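Local coordinates for protein soluble lytic transglycosylase B3 (Pseudomonas aeruginosa, PDB 5ANZ) that probably cleaves the glycan strands of bacterial peptidoglycan as a calcium-binding lytic transglycosylase, serving in turnover of the cell wall, at residues 95-98 with 99-103; 358-361 with 362-366; 53-56 with 57-61. One frame throughout, in Å; residues are numbered along the deposited sequence.

How the contacts relate
All three contacts are local, made between neighbours within about one helical turn. Contact 1 is the first turns of helix 96-103, at the surface; contact 2 caps helix 362-374 in a partly buried place; contact 3 is the later part of helix 48-61, also partly buried. Contacts 1 and 2 adjoin through Pro95 and Pro359, whereas contact 3 lies about 44 Å from contact 1, centre to centre, on the opposite side of the chain's centre. Chemistry follows position: backbone bonds dominate the two helix bodies, with an apolar pair in each, while at contact 2 a serine, a glutamine and two waters serve the N-terminus of helix 362-374.

Contact 1. Residues 95-98 with 99-103; sequences PVWK and YLEGA
Pro95, the N-cap residue, opens helix 96-103, and its O receives Tyr99 N at 3.1 Å in the first of four successive i to i+4 bonds across the two segments. Leu100 N to Val96 O is the shortest, 2.8 Å, and nearly straight at N-H...O 167°. Glu101 N bonds to Trp97 O and Gly102 N to Lys98 O. On one flank Val96 and Leu100 lie side by side, CG1 meeting CD1 at 3.7 Å. Val96 CG1 stands anti to its own N (chi1 174°), which brings that branch alongside the leucine.

The segments thus form the start of an amphipathic helix in the lytic transglycosylase domain: Leu100 and Ala103 rest on Ala335 of helix 330-343, and Tyr99 reaches that helix and Met143 of helix 134-145, while Lys98 and Glu101 are on the exposed side.

There the Trp97 indole runs beside Glu101, their ring and carboxylate planes 64° apart. Glu101 OE1 comes obliquely to the ring, within 3.3 Å of Trp97 CZ3. OE2 instead lies in the ring plane at its edge, where it would face the electropositive ring hydrogens. Lys98 places CG over one indole face, 3.3 Å above the ring plane and displaced toward the rim.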
ATOM      1  N   PRO A  95      11.734  -7.389   8.819  1.00 47.69           N
ATOM      2  CA  PRO A  95      10.588  -7.620   9.706  1.00 47.50           C
ATOM      3  C   PRO A  95       9.725  -6.362   9.795  1.00 45.81           C
ATOM      4  O   PRO A  95      10.225  -5.258   9.515  1.00 42.36           O
ATOM      5  CB  PRO A  95      11.238  -7.964  11.050  1.00 54.28           C
ATOM      6  CG  PRO A  95      12.608  -7.374  10.977  1.00 58.20           C
ATOM      7  CD  PRO A  95      13.018  -7.459   9.534  1.00 54.05           C
ATOM      8  N   VAL A  96       8.453  -6.522  10.152  1.00 38.02           N
ATOM      9  CA  VAL A  96       7.527  -5.399  10.147  1.00 40.99           C
ATOM     10  C   VAL A  96       8.011  -4.282  11.058  1.00 31.04           C
ATOM     11  O   VAL A  96       7.886  -3.112  10.718  1.00 33.09           O
ATOM     12  CB  VAL A  96       6.104  -5.814  10.575  1.00 43.10           C
ATOM     13  CG1 VAL A  96       5.209  -4.580  10.708  1.00 40.11           C
ATOM     14  CG2 VAL A  96       5.515  -6.789   9.574  1.00 54.87           C
ATOM     15  N   TRP A  97       8.580  -4.642  12.207  1.00 37.57           N
ATOM     16  CA  TRP A  97       8.961  -3.615  13.173  1.00 33.84           C
ATOM     17  C   TRP A  97      10.040  -2.704  12.580  1.00 33.40           C
ATOM     18  O   TRP A  97      10.091  -1.515  12.901  1.00 32.93           O
ATOM     19  CB  TRP A  97       9.427  -4.241  14.496  1.00 41.73           C
ATOM     20  CG  TRP A  97      10.811  -4.805  14.494  1.00 51.82           C
ATOM     21  CD1 TRP A  97      11.163  -6.116  14.360  1.00 54.51           C
ATOM     22  CD2 TRP A  97      12.032  -4.076  14.664  1.00 58.66           C
ATOM     23  NE1 TRP A  97      12.529  -6.247  14.424  1.00 57.95           N
ATOM     24  CE2 TRP A  97      13.086  -5.010  14.611  1.00 65.62           C
ATOM     25  CE3 TRP A  97      12.336  -2.724  14.852  1.00 62.84           C
ATOM     26  CZ2 TRP A  97      14.417  -4.636  14.733  1.00 68.21           C
ATOM     27  CZ3 TRP A  97      13.663  -2.354  14.974  1.00 67.97           C
ATOM     28  CH2 TRP A  97      14.687  -3.307  14.915  1.00 67.72           C
ATOM     29  N   LYS A  98      10.884  -3.248  11.701  1.00 37.21           N
ATOM     30  CA  LYS A  98      11.929  -2.433  11.070  1.00 38.22           C
ATOM     31  C   LYS A  98      11.333  -1.573   9.967  1.00 40.01           C
ATOM     32  O   LYS A  98      11.707  -0.409   9.805  1.00 34.73           O
ATOM     33  CB  LYS A  98      13.069  -3.302  10.523  1.00 41.75           C
ATOM     34  CG  LYS A  98      14.184  -3.527  11.550  1.00 56.01           C
ATOM     35  CD  LYS A  98      15.271  -4.473  11.052  1.00 61.64           C
ATOM     36  CE  LYS A  98      16.381  -4.633  12.093  1.00 65.26           C
ATOM     37  NZ  LYS A  98      17.394  -5.666  11.715  1.00 66.75           N
ATOM     38  N   TYR A  99      10.393  -2.138   9.217  1.00 31.52           N
ATOM     39  CA  TYR A  99       9.658  -1.339   8.246  1.00 29.87           C
ATOM     40  C   TYR A  99       8.994  -0.138   8.909  1.00 27.44           C
ATOM     41  O   TYR A  99       9.115   0.998   8.442  1.00 29.43           O
ATOM     42  CB  TYR A  99       8.607  -2.187   7.549  1.00 31.73           C
ATOM     43  CG  TYR A  99       7.719  -1.401   6.615  1.00 27.42           C
ATOM     44  CD1 TYR A  99       8.170  -1.011   5.361  1.00 36.76           C
ATOM     45  CD2 TYR A  99       6.421  -1.052   6.980  1.00 27.20           C
ATOM     46  CE1 TYR A  99       7.359  -0.299   4.498  1.00 36.37           C
ATOM     47  CE2 TYR A  99       5.599  -0.342   6.119  1.00 26.97           C
ATOM     48  CZ  TYR A  99       6.072   0.029   4.882  1.00 31.31           C
ATOM     49  OH  TYR A  99       5.266   0.744   4.023  1.00 32.27           O
ATOM     50  N   LEU A 100       8.300  -0.397  10.014  1.00 27.55           N
ATOM     51  CA  LEU A 100       7.601   0.653  10.733  1.00 25.23           C
ATOM     52  C   LEU A 100       8.574   1.660  11.331  1.00 28.70           C
ATOM     53  O   LEU A 100       8.277   2.853  11.382  1.00 30.56           O
ATOM     54  CB  LEU A 100       6.725   0.063  11.845  1.00 27.25           C
ATOM     55  CG  LEU A 100       5.472  -0.654  11.350  1.00 28.94           C
ATOM     56  CD1 LEU A 100       4.771  -1.372  12.502  1.00 35.40           C
ATOM     57  CD2 LEU A 100       4.545   0.358  10.686  1.00 28.33           C
ATOM     58  N   GLU A 101       9.722   1.176  11.796  1.00 28.25           N
ATOM     59  CA  GLU A 101      10.722   2.061  12.388  1.00 33.40           C
ATOM     60  C   GLU A 101      11.203   3.071  11.348  1.00 39.73           C
ATOM     61  O   GLU A 101      11.437   4.238  11.665  1.00 37.80           O
ATOM     62  CB  GLU A 101      11.904   1.262  12.945  1.00 40.95           C
ATOM     63  CG  GLU A 101      12.808   2.053  13.869  1.00 55.60           C
ATOM     64  CD  GLU A 101      14.000   1.249  14.353  1.00 68.33           C
ATOM     65  OE1 GLU A 101      14.541   0.443  13.565  1.00 69.99           O
ATOM     66  OE2 GLU A 101      14.393   1.419  15.525  1.00 78.81           O
ATOM     67  N   GLY A 102      11.343   2.612  10.107  1.00 30.73           N
ATOM     68  CA  GLY A 102      11.699   3.483   8.999  1.00 33.09           C
ATOM     69  C   GLY A 102      10.570   4.429   8.604  1.00 29.96           C
ATOM     70  O   GLY A 102      10.786   5.629   8.400  1.00 33.68           O
ATOM     71  N   ALA A 103       9.359   3.891   8.485  1.00 26.08           N
ATOM     72  CA  ALA A 103       8.194   4.699   8.108  1.00 26.55           C
ATOM     73  C   ALA A 103       7.902   5.814   9.117  1.00 25.01           C
ATOM     74  O   ALA A 103       7.516   6.929   8.741  1.00 24.83           O
ATOM     75  CB  ALA A 103       6.959   3.798   7.953  1.00 26.14           C
TER

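Contact 2. Residues 358-361 with 362-366; sequences VPLS and RSQRI
The extended residues 358-361 turn into helix 362-374 at Ser361, where Arg365 N bonds to Ser361 O at 2.9 Å to make the first helical turn. Ser361 and Gln364 form a capping box at the N-terminus of this helix, which belongs to the putative peptidoglycan-binding domain. In one direction Gln364 N donates to Ser361 OG at 3.2 Å; in the other, Ser361 N donates almost straight (169°) to Gln364 OE1 at 2.8 Å. A water also donates to OE1, at 2.9 Å. With chi1 at 68°, the serine hydroxyl sits between its own N and carbonyl carbon, over the start of the helix. Glu91, from the loop between helices 80-87 and 96-103, binds both Ser361 OG and Ser363 OG through OE2, placing a carboxylate where the helix dipole would probably favour it.

The glutamine side chain crosses Leu360 at about a right angle, its OE1 3.7 Å from the leucine CD2. Arg365 folds back at chi3 (-62°), with NE held by Gly384 O, and Arg362 CA lies over one guanidinium face, toward its rim. A second water donates to Leu360 O at 2.6 Å and accepts from Arg365 NH1 at 3.2 Å.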
ATOM      1  N   VAL A 358      12.815 -12.903  12.690  1.00 67.56           N
ATOM      2  CA  VAL A 358      13.557 -12.962  11.441  1.00 61.28           C
ATOM      3  C   VAL A 358      12.644 -13.585  10.404  1.00 54.49           C
ATOM      4  O   VAL A 358      12.390 -14.790  10.442  1.00 57.79           O
ATOM      5  CB  VAL A 358      14.854 -13.776  11.563  1.00 59.48           C
ATOM      6  CG1 VAL A 358      15.479 -13.983  10.187  1.00 57.48           C
ATOM      7  CG2 VAL A 358      15.831 -13.080  12.501  1.00 64.46           C
ATOM      8  N   PRO A 359      12.139 -12.763   9.475  1.00 47.25           N
ATOM      9  CA  PRO A 359      11.128 -13.223   8.523  1.00 45.56           C
ATOM     10  C   PRO A 359      11.675 -14.306   7.607  1.00 48.85           C
ATOM     11  O   PRO A 359      12.876 -14.337   7.342  1.00 51.34           O
ATOM     12  CB  PRO A 359      10.799 -11.960   7.734  1.00 54.45           C
ATOM     13  CG  PRO A 359      12.075 -11.194   7.756  1.00 54.26           C
ATOM     14  CD  PRO A 359      12.647 -11.426   9.126  1.00 50.79           C
ATOM     15  N   LEU A 360      10.803 -15.191   7.141  1.00 45.37           N
ATOM     16  CA  LEU A 360      11.204 -16.201   6.175  1.00 44.25           C
ATOM     17  C   LEU A 360      11.701 -15.557   4.885  1.00 43.14           C
ATOM     18  O   LEU A 360      11.112 -14.592   4.399  1.00 44.01           O
ATOM     19  CB  LEU A 360      10.039 -17.141   5.869  1.00 36.80           C
ATOM     20  CG  LEU A 360       9.573 -18.016   7.028  1.00 44.63           C
ATOM     21  CD1 LEU A 360       8.466 -18.950   6.569  1.00 44.45           C
ATOM     22  CD2 LEU A 360      10.747 -18.808   7.585  1.00 49.98           C
ATOM     23  N   SER A 361      12.784 -16.095   4.331  1.00 41.70           N
ATOM     24  CA  SER A 361      13.243 -15.660   3.016  1.00 45.62           C
ATOM     25  C   SER A 361      12.263 -16.135   1.948  1.00 43.52           C
ATOM     26  O   SER A 361      11.357 -16.928   2.233  1.00 40.74           O
ATOM     27  CB  SER A 361      14.643 -16.195   2.720  1.00 47.52           C
ATOM     28  OG  SER A 361      14.617 -17.601   2.554  1.00 47.97           O
ATOM     29  N   ARG A 362      12.439 -15.652   0.720  1.00 39.98           N
ATOM     30  CA  ARG A 362      11.554 -16.043  -0.373  1.00 43.77           C
ATOM     31  C   ARG A 362      11.595 -17.556  -0.624  1.00 45.93           C
ATOM     32  O   ARG A 362      10.552 -18.206  -0.752  1.00 40.28           O
ATOM     33  CB  ARG A 362      11.912 -15.295  -1.656  1.00 51.39           C
ATOM     34  CG  ARG A 362      10.956 -15.586  -2.798  1.00 57.37           C
ATOM     35  CD  ARG A 362      11.419 -14.963  -4.099  1.00 73.56           C
ATOM     36  NE  ARG A 362      10.571 -15.377  -5.214  1.00 84.72           N
ATOM     37  CZ  ARG A 362      10.706 -16.525  -5.868  1.00 90.54           C
ATOM     38  NH1 ARG A 362      11.658 -17.381  -5.518  1.00 88.85           N
ATOM     39  NH2 ARG A 362       9.891 -16.820  -6.871  1.00 94.68           N
ATOM     40  N   SER A 363      12.796 -18.123  -0.685  1.00 39.27           N
ATOM     41  CA  SER A 363      12.915 -19.557  -0.895  1.00 38.19           C
ATOM     42  C   SER A 363      12.337 -20.299   0.310  1.00 41.94           C
ATOM     43  O   SER A 363      11.788 -21.380   0.168  1.00 37.26           O
ATOM     44  CB  SER A 363      14.365 -19.965  -1.145  1.00 54.68           C
ATOM     45  OG  SER A 363      15.191 -19.634  -0.048  1.00 62.44           O
ATOM     46  N   GLN A 364      12.434 -19.696   1.492  1.00 36.96           N
ATOM     47  CA  GLN A 364      11.879 -20.315   2.692  1.00 35.85           C
ATOM     48  C   GLN A 364      10.358 -20.326   2.689  1.00 32.93           C
ATOM     49  O   GLN A 364       9.739 -21.259   3.225  1.00 33.06           O
ATOM     50  CB  GLN A 364      12.397 -19.607   3.947  1.00 38.17           C
ATOM     51  CG  GLN A 364      13.806 -20.031   4.329  1.00 44.74           C
ATOM     52  CD  GLN A 364      14.362 -19.247   5.499  1.00 50.96           C
ATOM     53  OE1 GLN A 364      13.880 -18.162   5.821  1.00 42.62           O
ATOM     54  NE2 GLN A 364      15.386 -19.799   6.145  1.00 58.65           N
ATOM     55  N   ARG A 365       9.746 -19.296   2.108  1.00 35.69           N
ATOM     56  CA  ARG A 365       8.289 -19.264   2.009  1.00 34.39           C
ATOM     57  C   ARG A 365       7.788 -20.363   1.075  1.00 34.50           C
ATOM     58  O   ARG A 365       6.743 -20.985   1.317  1.00 32.43           O
ATOM     59  CB  ARG A 365       7.803 -17.901   1.525  1.00 34.20           C
ATOM     60  CG  ARG A 365       8.026 -16.768   2.533  1.00 34.43           C
ATOM     61  CD  ARG A 365       7.281 -15.498   2.137  1.00 40.28           C
ATOM     62  NE  ARG A 365       7.730 -14.952   0.859  1.00 41.49           N
ATOM     63  CZ  ARG A 365       8.734 -14.089   0.724  1.00 48.50           C
ATOM     64  NH1 ARG A 365       9.411 -13.677   1.789  1.00 44.99           N
ATOM     65  NH2 ARG A 365       9.064 -13.641  -0.477  1.00 53.36           N
ATOM     66  N   ILE A 366       8.529 -20.597   0.000  1.00 32.32           N
ATOM     67  CA  ILE A 366       8.194 -21.666  -0.931  1.00 32.92           C
ATOM     68  C   ILE A 366       8.385 -23.009  -0.264  1.00 32.93           C
ATOM     69  O   ILE A 366       7.540 -23.908  -0.389  1.00 34.06           O
ATOM     70  CB  ILE A 366       9.053 -21.573  -2.211  1.00 34.28           C
ATOM     71  CG1 ILE A 366       8.565 -20.402  -3.061  1.00 35.15           C
ATOM     72  CG2 ILE A 366       9.011 -22.885  -2.997  1.00 38.86           C
ATOM     73  CD1 ILE A 366       9.595 -19.904  -4.061  1.00 38.18           C
TER
HETATM   74  O   HOH W   1      15.126 -16.815   8.019  1.00 51.23           O
HETATM   75  O   HOH W   2       8.659 -13.777   4.911  1.00 51.67           O

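Contact 3. Residues 53-56 with 57-61; sequences DAFR and QQALA
Phe55 O is gripped by two backbone donors of the next turn: Ala59 N, with a sound bond of 2.9 Å, and Gln58 N, whose bond is weak because its N-H...O angle is only 116°. Leu60 N follows with a bond of 3.0 Å to Arg56 O. Just before this the pattern is looser. Gln57 N divides itself weakly between Asp53 O and Ala54 O, the former 3.5 Å away, and Asp53 O gains a firmer partner in a water that donates to it at 2.6 Å. The same water weakly accepts from Gln57 NE2; the glutamine chain bends at chi2 (-61°), bringing NE2 to the water that links it to Asp53 O.

On another side, Gln58 lies across the Phe55 side chain at about a right angle. Its OE1 approaches the ring edge near the ring plane, 3.4 Å from Phe55 CD1, and the amide stands almost perpendicular to the ring at 89°. The carbonyl oxygen therefore looks toward the hydrogens of the rim instead of the pi face. Farther round, Phe55 CE2 meets the methyl of Ala59 at a looser 4.3 Å. Leu60 folds its CG over Arg56 O and brings CD1 up obliquely to the Arg56 guanidinium.

Arg56, extended from CG to NE, carries that guanidinium to helix 66-73, where NH2 makes a salt bridge with Asp70. Trp51, earlier in helix 48-61, lays its ring nearly parallel to that of Phe55. The buried side formed by Phe55 and Ala59 is wedged between helix 66-73, through Phe69, and helix 170-186, through Leu177, Leu178 and Leu181.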
ATOM      1  N   ASP A  53       6.324   1.432 -33.292  1.00 42.09           N
ATOM      2  CA  ASP A  53       5.561   1.826 -34.466  1.00 52.63           C
ATOM      3  C   ASP A  53       4.232   1.091 -34.489  1.00 50.11           C
ATOM      4  O   ASP A  53       3.217   1.649 -34.902  1.00 48.36           O
ATOM      5  CB  ASP A  53       6.352   1.562 -35.746  1.00 58.09           C
ATOM      6  CG  ASP A  53       7.577   2.447 -35.859  1.00 69.82           C
ATOM      7  OD1 ASP A  53       7.608   3.511 -35.201  1.00 71.99           O
ATOM      8  OD2 ASP A  53       8.509   2.080 -36.603  1.00 76.85           O
ATOM      9  N   ALA A  54       4.243  -0.158 -34.029  1.00 48.53           N
ATOM     10  CA  ALA A  54       3.022  -0.951 -33.958  1.00 51.38           C
ATOM     11  C   ALA A  54       2.110  -0.410 -32.860  1.00 42.19           C
ATOM     12  O   ALA A  54       0.894  -0.332 -33.044  1.00 52.72           O
ATOM     13  CB  ALA A  54       3.344  -2.423 -33.717  1.00 50.83           C
ATOM     14  N   PHE A  55       2.695  -0.026 -31.727  1.00 39.18           N
ATOM     15  CA  PHE A  55       1.899   0.554 -30.650  1.00 37.29           C
ATOM     16  C   PHE A  55       1.340   1.919 -31.054  1.00 42.88           C
ATOM     17  O   PHE A  55       0.261   2.304 -30.620  1.00 37.62           O
ATOM     18  CB  PHE A  55       2.709   0.692 -29.357  1.00 35.38           C
ATOM     19  CG  PHE A  55       1.956   1.392 -28.258  1.00 33.19           C
ATOM     20  CD1 PHE A  55       0.846   0.798 -27.668  1.00 33.21           C
ATOM     21  CD2 PHE A  55       2.337   2.651 -27.837  1.00 31.52           C
ATOM     22  CE1 PHE A  55       0.142   1.450 -26.661  1.00 32.28           C
ATOM     23  CE2 PHE A  55       1.638   3.307 -26.834  1.00 38.97           C
ATOM     24  CZ  PHE A  55       0.532   2.700 -26.249  1.00 31.54           C
ATOM     25  N   ARG A  56       2.072   2.646 -31.895  1.00 40.85           N
ATOM     26  CA  ARG A  56       1.626   3.968 -32.318  1.00 38.88           C
ATOM     27  C   ARG A  56       0.284   3.848 -33.040  1.00 41.52           C
ATOM     28  O   ARG A  56      -0.575   4.725 -32.924  1.00 44.72           O
ATOM     29  CB  ARG A  56       2.677   4.634 -33.217  1.00 39.87           C
ATOM     30  CG  ARG A  56       2.389   6.090 -33.610  1.00 40.86           C
ATOM     31  CD  ARG A  56       3.544   6.639 -34.463  1.00 47.45           C
ATOM     32  NE  ARG A  56       3.546   8.095 -34.610  1.00 45.49           N
ATOM     33  CZ  ARG A  56       3.054   8.738 -35.666  1.00 55.40           C
ATOM     34  NH1 ARG A  56       2.506   8.056 -36.658  1.00 54.15           N
ATOM     35  NH2 ARG A  56       3.102  10.064 -35.731  1.00 59.75           N
ATOM     36  N   GLN A  57       0.104   2.752 -33.771  1.00 43.63           N
ATOM     37  CA  GLN A  57      -1.173   2.476 -34.414  1.00 46.48           C
ATOM     38  C   GLN A  57      -2.290   2.320 -33.381  1.00 45.73           C
ATOM     39  O   GLN A  57      -3.388   2.838 -33.565  1.00 55.61           O
ATOM     40  CB  GLN A  57      -1.078   1.227 -35.292  1.00 55.23           C
ATOM     41  CG  GLN A  57      -0.259   1.434 -36.553  1.00 63.59           C
ATOM     42  CD  GLN A  57      -0.853   2.503 -37.460  1.00 77.38           C
ATOM     43  OE1 GLN A  57      -2.064   2.732 -37.457  1.00 85.45           O
ATOM     44  NE2 GLN A  57      -0.000   3.167 -38.235  1.00 67.22           N
ATOM     45  N   GLN A  58      -2.005   1.626 -32.283  1.00 43.60           N
ATOM     46  CA  GLN A  58      -3.013   1.419 -31.248  1.00 44.45           C
ATOM     47  C   GLN A  58      -3.327   2.713 -30.506  1.00 47.02           C
ATOM     48  O   GLN A  58      -4.466   2.943 -30.102  1.00 47.84           O
ATOM     49  CB  GLN A  58      -2.549   0.346 -30.259  1.00 50.27           C
ATOM     50  CG  GLN A  58      -2.382  -1.022 -30.892  1.00 57.85           C
ATOM     51  CD  GLN A  58      -1.764  -2.024 -29.950  1.00 57.68           C
ATOM     52  OE1 GLN A  58      -0.775  -1.735 -29.278  1.00 47.57           O
ATOM     53  NE2 GLN A  58      -2.348  -3.215 -29.890  1.00 70.79           N
ATOM     54  N   ALA A  59      -2.310   3.552 -30.311  1.00 40.30           N
ATOM     55  CA  ALA A  59      -2.509   4.836 -29.651  1.00 39.69           C
ATOM     56  C   ALA A  59      -3.363   5.771 -30.508  1.00 45.84           C
ATOM     57  O   ALA A  59      -4.267   6.437 -29.995  1.00 46.52           O
ATOM     58  CB  ALA A  59      -1.165   5.484 -29.323  1.00 39.23           C
ATOM     59  N   LEU A  60      -3.077   5.822 -31.809  1.00 45.97           N
ATOM     60  CA  LEU A  60      -3.866   6.621 -32.730  1.00 56.01           C
ATOM     61  C   LEU A  60      -5.315   6.149 -32.732  1.00 53.93           C
ATOM     62  O   LEU A  60      -6.242   6.954 -32.712  1.00 52.72           O
ATOM     63  CB  LEU A  60      -3.289   6.543 -34.148  1.00 64.74           C
ATOM     64  CG  LEU A  60      -1.933   7.201 -34.407  1.00 65.03           C
ATOM     65  CD1 LEU A  60      -1.454   6.893 -35.826  1.00 71.18           C
ATOM     66  CD2 LEU A  60      -2.025   8.701 -34.184  1.00 62.52           C
ATOM     67  N   ALA A  61      -5.493   4.832 -32.760  1.00 57.16           N
ATOM     68  CA  ALA A  61      -6.817   4.227 -32.746  1.00 59.84           C
ATOM     69  C   ALA A  61      -7.513   4.457 -31.410  1.00 63.31           C
ATOM     70  O   ALA A  61      -8.732   4.312 -31.302  1.00 75.96           O
ATOM     71  CB  ALA A  61      -6.718   2.739 -33.041  1.00 63.25           C
TER
HETATM   72  O   HOH W   3       3.099   3.142 -36.989  1.00 34.07           O